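Local coordinates for monosaccharide ABC transporter substrate-binding protein, CUT2 family (Bradyrhizobium sp., PDB 4YHS) that probably binds a monosaccharide or related small solute in the periplasm and delivers it to an ABC importer of the CUT2 family, at residues P184-A195 with A215-T226; V50-P58 with E82-K90. One frame throughout, in Å; residues are numbered along the deposited sequence.

Contact 1 (P184-A195 with A215-T226)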
# COMPACT_ATOMS: atom_id res chain seq x y z
N PRO A 184 24.06 14.17 -17.33
CA PRO A 184 24.03 13.23 -18.46
C PRO A 184 22.76 12.39 -18.53
O PRO A 184 22.25 11.99 -17.50
CB PRO A 184 25.24 12.32 -18.19
CG PRO A 184 26.12 13.10 -17.27
CD PRO A 184 25.19 13.91 -16.43
N GLU A 185 22.27 12.12 -19.74
CA GLU A 185 21.07 11.30 -19.91
C GLU A 185 21.32 9.89 -19.37
O GLU A 185 22.39 9.32 -19.61
CB GLU A 185 20.65 11.24 -21.40
CG GLU A 185 19.50 10.26 -21.69
CD GLU A 185 18.89 10.41 -23.09
OE1 GLU A 185 19.33 11.31 -23.82
OE2 GLU A 185 17.97 9.63 -23.46
N VAL A 186 20.35 9.34 -18.62
CA VAL A 186 20.39 7.96 -18.13
C VAL A 186 19.09 7.30 -18.49
O VAL A 186 18.04 7.93 -18.47
CB VAL A 186 20.61 7.86 -16.60
CG1 VAL A 186 21.99 8.41 -16.23
CG2 VAL A 186 19.50 8.60 -15.83
N VAL A 187 19.17 6.02 -18.85
CA VAL A 187 18.02 5.30 -19.40
C VAL A 187 17.38 4.43 -18.35
O VAL A 187 18.07 3.67 -17.66
CB VAL A 187 18.45 4.45 -20.62
CG1 VAL A 187 17.28 3.63 -21.15
CG2 VAL A 187 19.03 5.35 -21.69
N VAL A 188 16.06 4.56 -18.18
CA VAL A 188 15.32 3.70 -17.26
C VAL A 188 14.45 2.73 -18.04
O VAL A 188 13.65 3.14 -18.87
CB VAL A 188 14.40 4.51 -16.33
CG1 VAL A 188 13.59 3.56 -15.45
CG2 VAL A 188 15.20 5.52 -15.47
N GLY A 189 14.56 1.45 -17.71
CA GLY A 189 13.62 0.45 -18.18
C GLY A 189 12.51 0.40 -17.15
O GLY A 189 12.79 0.27 -15.98
N TRP A 190 11.28 0.56 -17.60
CA TRP A 190 10.10 0.74 -16.73
C TRP A 190 9.09 -0.38 -17.02
O TRP A 190 8.69 -0.58 -18.17
CB TRP A 190 9.53 2.13 -16.98
CG TRP A 190 8.25 2.50 -16.25
CD1 TRP A 190 7.11 2.94 -16.83
CD2 TRP A 190 7.99 2.49 -14.83
NE1 TRP A 190 6.15 3.20 -15.89
CE2 TRP A 190 6.67 2.94 -14.65
CE3 TRP A 190 8.75 2.16 -13.72
CZ2 TRP A 190 6.08 3.06 -13.39
CZ3 TRP A 190 8.17 2.27 -12.46
CH2 TRP A 190 6.86 2.71 -12.31
N PHE A 191 8.70 -1.08 -15.95
CA PHE A 191 7.95 -2.33 -16.03
C PHE A 191 6.79 -2.25 -15.06
O PHE A 191 6.90 -2.75 -13.94
CB PHE A 191 8.84 -3.51 -15.70
CG PHE A 191 10.05 -3.59 -16.60
CD1 PHE A 191 9.99 -4.26 -17.81
CD2 PHE A 191 11.23 -2.97 -16.25
CE1 PHE A 191 11.10 -4.33 -18.65
CE2 PHE A 191 12.35 -3.04 -17.10
CZ PHE A 191 12.27 -3.71 -18.30
N PRO A 192 5.69 -1.60 -15.47
CA PRO A 192 4.69 -1.15 -14.49
C PRO A 192 3.68 -2.20 -14.02
O PRO A 192 3.00 -1.94 -13.02
CB PRO A 192 3.99 0.01 -15.22
CG PRO A 192 4.24 -0.24 -16.66
CD PRO A 192 5.56 -0.91 -16.76
N GLY A 193 3.62 -3.35 -14.68
CA GLY A 193 2.65 -4.37 -14.28
C GLY A 193 1.60 -4.53 -15.38
O GLY A 193 1.83 -4.13 -16.50
N PRO A 194 0.43 -5.10 -15.05
CA PRO A 194 -0.52 -5.41 -16.14
C PRO A 194 -1.23 -4.19 -16.76
O PRO A 194 -1.81 -3.36 -16.04
CB PRO A 194 -1.52 -6.34 -15.44
CG PRO A 194 -1.39 -6.03 -13.99
CD PRO A 194 0.08 -5.81 -13.81
N ALA A 195 -1.16 -4.10 -18.07
CA ALA A 195 -1.66 -2.95 -18.80
C ALA A 195 -3.14 -2.75 -18.52
O ALA A 195 -3.94 -3.71 -18.54
CB ALA A 195 -1.40 -3.12 -20.28
N ALA A 215 17.10 14.54 -16.37
CA ALA A 215 17.96 13.86 -17.35
C ALA A 215 17.58 12.37 -17.55
O ALA A 215 18.21 11.66 -18.34
CB ALA A 215 19.44 13.98 -16.92
N ILE A 216 16.51 11.94 -16.89
CA ILE A 216 15.99 10.59 -17.07
C ILE A 216 15.28 10.45 -18.41
O ILE A 216 14.42 11.27 -18.76
CB ILE A 216 14.99 10.20 -15.95
CG1 ILE A 216 15.69 10.13 -14.59
CG2 ILE A 216 14.30 8.89 -16.28
CD1 ILE A 216 14.74 10.28 -13.44
N LYS A 217 15.66 9.41 -19.14
CA LYS A 217 14.90 8.98 -20.31
C LYS A 217 14.25 7.64 -19.94
O LYS A 217 14.94 6.71 -19.55
CB LYS A 217 15.82 8.85 -21.53
CG LYS A 217 15.22 8.04 -22.71
CD LYS A 217 13.97 8.67 -23.30
CE LYS A 217 13.26 7.72 -24.27
NZ LYS A 217 11.96 8.29 -24.77
N VAL A 218 12.93 7.56 -20.07
CA VAL A 218 12.22 6.32 -19.82
C VAL A 218 11.91 5.61 -21.13
O VAL A 218 11.36 6.20 -22.08
CB VAL A 218 10.92 6.58 -19.03
CG1 VAL A 218 10.32 5.30 -18.59
CG2 VAL A 218 11.19 7.43 -17.84
N LEU A 219 12.29 4.34 -21.21
CA LEU A 219 11.98 3.55 -22.40
C LEU A 219 10.48 3.37 -22.45
O LEU A 219 9.81 3.56 -21.43
CB LEU A 219 12.67 2.20 -22.36
CG LEU A 219 14.20 2.25 -22.42
CD1 LEU A 219 14.79 0.83 -22.27
CD2 LEU A 219 14.67 2.90 -23.71
N GLU A 220 9.94 3.00 -23.60
CA GLU A 220 8.51 2.73 -23.67
C GLU A 220 8.19 1.67 -22.60
O GLU A 220 8.96 0.72 -22.42
CB GLU A 220 8.08 2.27 -25.07
CG GLU A 220 8.29 3.32 -26.17
CD GLU A 220 7.35 4.54 -26.07
OE1 GLU A 220 6.86 4.88 -24.97
OE2 GLU A 220 7.10 5.17 -27.13
N PRO A 221 7.08 1.85 -21.88
CA PRO A 221 6.69 0.90 -20.83
C PRO A 221 6.46 -0.50 -21.37
O PRO A 221 5.86 -0.67 -22.44
CB PRO A 221 5.39 1.50 -20.30
CG PRO A 221 4.89 2.38 -21.38
CD PRO A 221 6.12 2.97 -21.97
N LYS A 222 6.94 -1.47 -20.60
CA LYS A 222 6.76 -2.88 -20.91
C LYS A 222 5.86 -3.45 -19.83
O LYS A 222 6.30 -3.69 -18.71
CB LYS A 222 8.11 -3.61 -20.96
CG LYS A 222 8.97 -3.22 -22.14
CD LYS A 222 8.41 -3.76 -23.44
CE LYS A 222 8.94 -2.94 -24.61
NZ LYS A 222 8.48 -3.48 -25.88
N TYR A 223 4.59 -3.61 -20.19
CA TYR A 223 3.58 -4.17 -19.30
C TYR A 223 3.56 -5.67 -19.33
O TYR A 223 3.95 -6.28 -20.32
CB TYR A 223 2.19 -3.68 -19.70
CG TYR A 223 1.99 -2.19 -19.66
CD1 TYR A 223 1.57 -1.55 -18.50
CD2 TYR A 223 2.18 -1.43 -20.80
CE1 TYR A 223 1.37 -0.19 -18.47
CE2 TYR A 223 1.99 -0.07 -20.79
CZ TYR A 223 1.57 0.55 -19.63
OH TYR A 223 1.37 1.91 -19.61
N GLY A 224 3.10 -6.27 -18.24
CA GLY A 224 2.79 -7.68 -18.22
C GLY A 224 2.26 -8.07 -16.86
O GLY A 224 2.30 -7.26 -15.91
N ASP A 225 1.73 -9.29 -16.76
CA ASP A 225 1.22 -9.82 -15.50
C ASP A 225 2.34 -9.89 -14.45
O ASP A 225 3.51 -10.00 -14.80
CB ASP A 225 0.62 -11.22 -15.70
CG ASP A 225 -0.65 -11.21 -16.54
OD1 ASP A 225 -1.42 -10.23 -16.46
OD2 ASP A 225 -0.88 -12.20 -17.27
N THR A 226 1.95 -9.84 -13.17
CA THR A 226 2.89 -9.84 -12.05
C THR A 226 3.37 -11.26 -11.72
O THR A 226 3.38 -11.66 -10.56
CB THR A 226 2.27 -9.22 -10.79
OG1 THR A 226 0.95 -9.73 -10.62
CG2 THR A 226 2.22 -7.68 -10.91
O HOH W 1 10.45 0.10 -20.37
O HOH W 2 5.55 -4.97 -16.33
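Val186 and Val188 pair in parallel with Ile216 and Val218, and from Val186 N to Val188 O each inward-facing N-H and C=O has a direct backbone partner. Lys217 bonds twice to the same strand, astride Val187: its N gives a nearly straight bond to Val186 O (2.9 Å, 178° at the hydrogen), while its O takes Val188 N. Leu219 N closes on Val188 O, and Val186 N reaches Ala215 O, tilted from that carbonyl's plane. Beyond Leu219 the ladder opens and water 1 fills in, accepting from Trp190 N and donating to Glu220 O; the pairing resumes with Lys222 N on Trp190 O. Water 2 likewise bridges Gly193 N to Lys222 O. Gly224 N donates to Gly193 O (3.0 Å) from above the carbonyl plane. On the Val188 face, Val188 CG2 meets Ile216 CG2, and Val218 CG1 lies against Trp190 CB (3.6 Å). With CG anti to the backbone N (chi1 176°), the Trp190 side chain runs beside Val218, and its NE1 is satisfied by Asn204 of helix 198-211. On the other face, Val187 CG1 rests on Leu219 CG. At the loop end, Ala195 CB sits over a face of the Tyr223 ring, 4.0 Å from its centroid, a CH-pi contact; Gly193 O lies at the ring's edge, and Pro192 CG packs 3.4 Å from Tyr223 CE1. Strand 247-250 binds the far edge of strand 186-191. This is the beta-alpha-beta crossover through helix 198-211 that places strand 216-218 at the border of a parallel, Rossmann-like sheet, as in periplasmic binding protein lobes.

Contact 2 (V50-P58 with E82-K90); sequences VPLEKASKP and EESKRLGVK
Ala55 N donates to Leu87 O (2.9 Å) in the carbonyl plane, on a lone pair, and so ties the irregular chain 50-58 to the last turn of helix 71-87. Three residues further along, Pro58 passes beside Val89, with its CA close to Gly88 O. Arg86 joins the loop through its guanidinium. Its NH1 meets Leu52 O edge-on, in the guanidinium plane (2.8 Å, 161° at the hydrogen), with a weak second bond from NH2 to the same oxygen. Arg86 grips Glu83, one turn earlier, in a salt bridge with its NE-NH1 side, one nitrogen to each oxygen from above the carboxylate plane, which fixes the guanidinium's rotation; Arg304 and Trp26 also bind Glu83 OE1. Pro51 CG packs 3.4 Å from Arg86 NH1. An alanine in place of Arg86 is likely to leave Leu52 O without its donor and Glu83 without one of its cationic mates. The helix ends here in a Schellman motif, Val89 N bonding Ser84 O and Gly88 N bonding Lys85 O, with Gly88 at positive phi (85°). This turn leaves Arg86 O and Leu87 O facing the loop. Lys54, bent at chi2 (-67°), curls back and hydrogen-bonds Arg86 O through NZ (3.0 Å), above that carbonyl's plane. Leu87 CD2 lies against Leu52 O, and Ala55 CB is packed tightly on Val89 CG1, at 3.4 Å. Where strand 90-95 begins, Lys90 folds back so that NZ hydrogen-bonds Pro58 O (2.6 Å) in the carbonyl plane, with the Pro58 ring alongside.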
# COMPACT_ATOMS: atom_id res chain seq x y z
N VAL A 50 -2.26 11.16 15.11
CA VAL A 50 -2.26 10.79 16.52
C VAL A 50 -3.49 9.98 16.89
O VAL A 50 -4.61 10.50 16.83
CB VAL A 50 -2.20 12.06 17.40
CG1 VAL A 50 -2.11 11.67 18.85
CG2 VAL A 50 -1.01 12.91 17.00
N PRO A 51 -3.31 8.73 17.29
CA PRO A 51 -4.47 7.94 17.69
C PRO A 51 -4.86 8.21 19.14
O PRO A 51 -4.16 8.96 19.87
CB PRO A 51 -3.99 6.51 17.50
CG PRO A 51 -2.56 6.58 17.93
CD PRO A 51 -2.07 7.94 17.45
N LEU A 52 -5.99 7.64 19.55
CA LEU A 52 -6.41 7.66 20.94
C LEU A 52 -5.47 6.83 21.80
O LEU A 52 -4.85 5.88 21.31
CB LEU A 52 -7.83 7.13 21.10
CG LEU A 52 -8.96 7.89 20.39
CD1 LEU A 52 -10.27 7.10 20.50
CD2 LEU A 52 -9.13 9.30 20.94
N GLU A 53 -5.36 7.20 23.08
CA GLU A 53 -4.62 6.39 24.04
C GLU A 53 -5.32 5.07 24.34
O GLU A 53 -4.67 4.02 24.38
CB GLU A 53 -4.40 7.19 25.35
CG GLU A 53 -3.28 8.22 25.21
CD GLU A 53 -1.96 7.59 24.78
OE1 GLU A 53 -1.35 6.89 25.60
OE2 GLU A 53 -1.55 7.78 23.60
N LYS A 54 -6.63 5.13 24.53
CA LYS A 54 -7.44 3.95 24.84
C LYS A 54 -8.87 4.14 24.36
O LYS A 54 -9.35 5.28 24.28
CB LYS A 54 -7.47 3.69 26.36
CG LYS A 54 -6.33 2.84 26.90
CD LYS A 54 -6.40 1.40 26.41
CE LYS A 54 -5.33 0.54 27.04
NZ LYS A 54 -5.47 -0.89 26.63
N ALA A 55 -9.56 3.04 24.06
CA ALA A 55 -11.01 3.07 23.90
C ALA A 55 -11.67 3.14 25.27
O ALA A 55 -11.08 2.72 26.26
CB ALA A 55 -11.49 1.85 23.15
N SER A 56 -12.89 3.65 25.30
CA SER A 56 -13.66 3.78 26.54
C SER A 56 -14.45 2.52 26.84
O SER A 56 -15.00 2.35 27.93
CB SER A 56 -14.63 4.94 26.43
OG SER A 56 -15.57 4.67 25.41
N LYS A 57 -14.53 1.63 25.86
CA LYS A 57 -15.23 0.38 26.07
C LYS A 57 -14.74 -0.59 25.03
O LYS A 57 -14.11 -0.16 24.07
CB LYS A 57 -16.75 0.56 25.98
CG LYS A 57 -17.31 0.94 24.62
CD LYS A 57 -18.84 0.69 24.60
CE LYS A 57 -19.19 -0.68 23.99
NZ LYS A 57 -20.65 -0.96 23.87
N PRO A 58 -14.99 -1.89 25.23
CA PRO A 58 -14.48 -2.89 24.29
C PRO A 58 -15.35 -2.99 23.04
O PRO A 58 -16.04 -3.99 22.81
CB PRO A 58 -14.49 -4.19 25.12
CG PRO A 58 -14.99 -3.82 26.50
CD PRO A 58 -15.68 -2.52 26.37
N GLU A 82 -2.91 -5.47 16.21
CA GLU A 82 -2.09 -4.84 17.23
C GLU A 82 -2.75 -3.54 17.70
O GLU A 82 -2.74 -3.23 18.90
CB GLU A 82 -0.67 -4.59 16.70
CG GLU A 82 0.17 -5.83 16.53
CD GLU A 82 0.51 -6.47 17.88
OE1 GLU A 82 1.03 -5.76 18.77
OE2 GLU A 82 0.21 -7.65 18.05
N GLU A 83 -3.39 -2.80 16.80
CA GLU A 83 -4.03 -1.55 17.23
C GLU A 83 -5.29 -1.88 18.04
O GLU A 83 -5.58 -1.22 19.03
CB GLU A 83 -4.34 -0.64 16.04
CG GLU A 83 -4.80 0.78 16.46
CD GLU A 83 -3.67 1.61 17.04
OE1 GLU A 83 -2.56 1.08 17.30
OE2 GLU A 83 -3.88 2.80 17.23
N SER A 84 -6.03 -2.91 17.66
CA SER A 84 -7.18 -3.32 18.47
C SER A 84 -6.75 -3.72 19.90
O SER A 84 -7.38 -3.32 20.88
CB SER A 84 -7.94 -4.45 17.78
OG SER A 84 -8.48 -4.02 16.53
N LYS A 85 -5.68 -4.50 20.02
CA LYS A 85 -5.12 -4.83 21.33
C LYS A 85 -4.70 -3.57 22.12
O LYS A 85 -5.02 -3.45 23.30
CB LYS A 85 -3.90 -5.75 21.18
CG LYS A 85 -4.14 -7.20 21.59
CD LYS A 85 -2.81 -7.96 21.76
CE LYS A 85 -2.02 -8.00 20.44
NZ LYS A 85 -0.76 -8.81 20.51
N ARG A 86 -4.01 -2.64 21.46
CA ARG A 86 -3.49 -1.45 22.14
C ARG A 86 -4.63 -0.62 22.71
O ARG A 86 -4.56 -0.13 23.84
CB ARG A 86 -2.67 -0.59 21.18
CG ARG A 86 -1.87 0.50 21.88
CD ARG A 86 -1.13 1.38 20.88
NE ARG A 86 -2.06 2.20 20.11
CZ ARG A 86 -2.71 3.26 20.58
NH1 ARG A 86 -3.54 3.94 19.80
NH2 ARG A 86 -2.54 3.65 21.84
N LEU A 87 -5.69 -0.49 21.92
CA LEU A 87 -6.84 0.37 22.30
C LEU A 87 -7.79 -0.32 23.25
O LEU A 87 -8.59 0.33 23.92
CB LEU A 87 -7.61 0.83 21.05
CG LEU A 87 -6.91 1.91 20.21
CD1 LEU A 87 -7.69 2.17 18.91
CD2 LEU A 87 -6.70 3.18 21.00
N GLY A 88 -7.68 -1.65 23.34
CA GLY A 88 -8.59 -2.41 24.20
C GLY A 88 -9.91 -2.79 23.56
O GLY A 88 -10.93 -2.88 24.25
N VAL A 89 -9.92 -3.05 22.25
CA VAL A 89 -11.19 -3.34 21.58
C VAL A 89 -11.12 -4.76 21.02
O VAL A 89 -10.05 -5.35 21.00
CB VAL A 89 -11.52 -2.29 20.48
CG1 VAL A 89 -11.75 -0.92 21.13
CG2 VAL A 89 -10.44 -2.24 19.40
N LYS A 90 -12.27 -5.28 20.61
CA LYS A 90 -12.40 -6.66 20.13
C LYS A 90 -12.57 -6.71 18.64
O LYS A 90 -13.58 -6.27 18.11
CB LYS A 90 -13.61 -7.36 20.76
CG LYS A 90 -13.70 -7.34 22.30
CD LYS A 90 -14.90 -8.18 22.79
CE LYS A 90 -15.75 -7.46 23.86
NZ LYS A 90 -16.73 -6.47 23.31

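The chain's centre lies between contacts 1 and 2, whose centres are 44 Å apart and nearest atoms about 27 Å apart, so neither touches the other. Both segments of contact 2 come before those of contact 1 in the chain, and the two contacts serve different sheets: residues 50-58 and 82-90 flank the mixed sheet that holds strands 60-65 and 90-95, whereas 184-195 and 215-226 pair an inner strand with the border strand of the four-stranded parallel sheet. Contact 1 approaches the ligand, the Thr226 side chain being about 5 Å from a bound Bis-Tris, probably from the crystallisation liquor, which may mark the solute pocket expected between two such lobes.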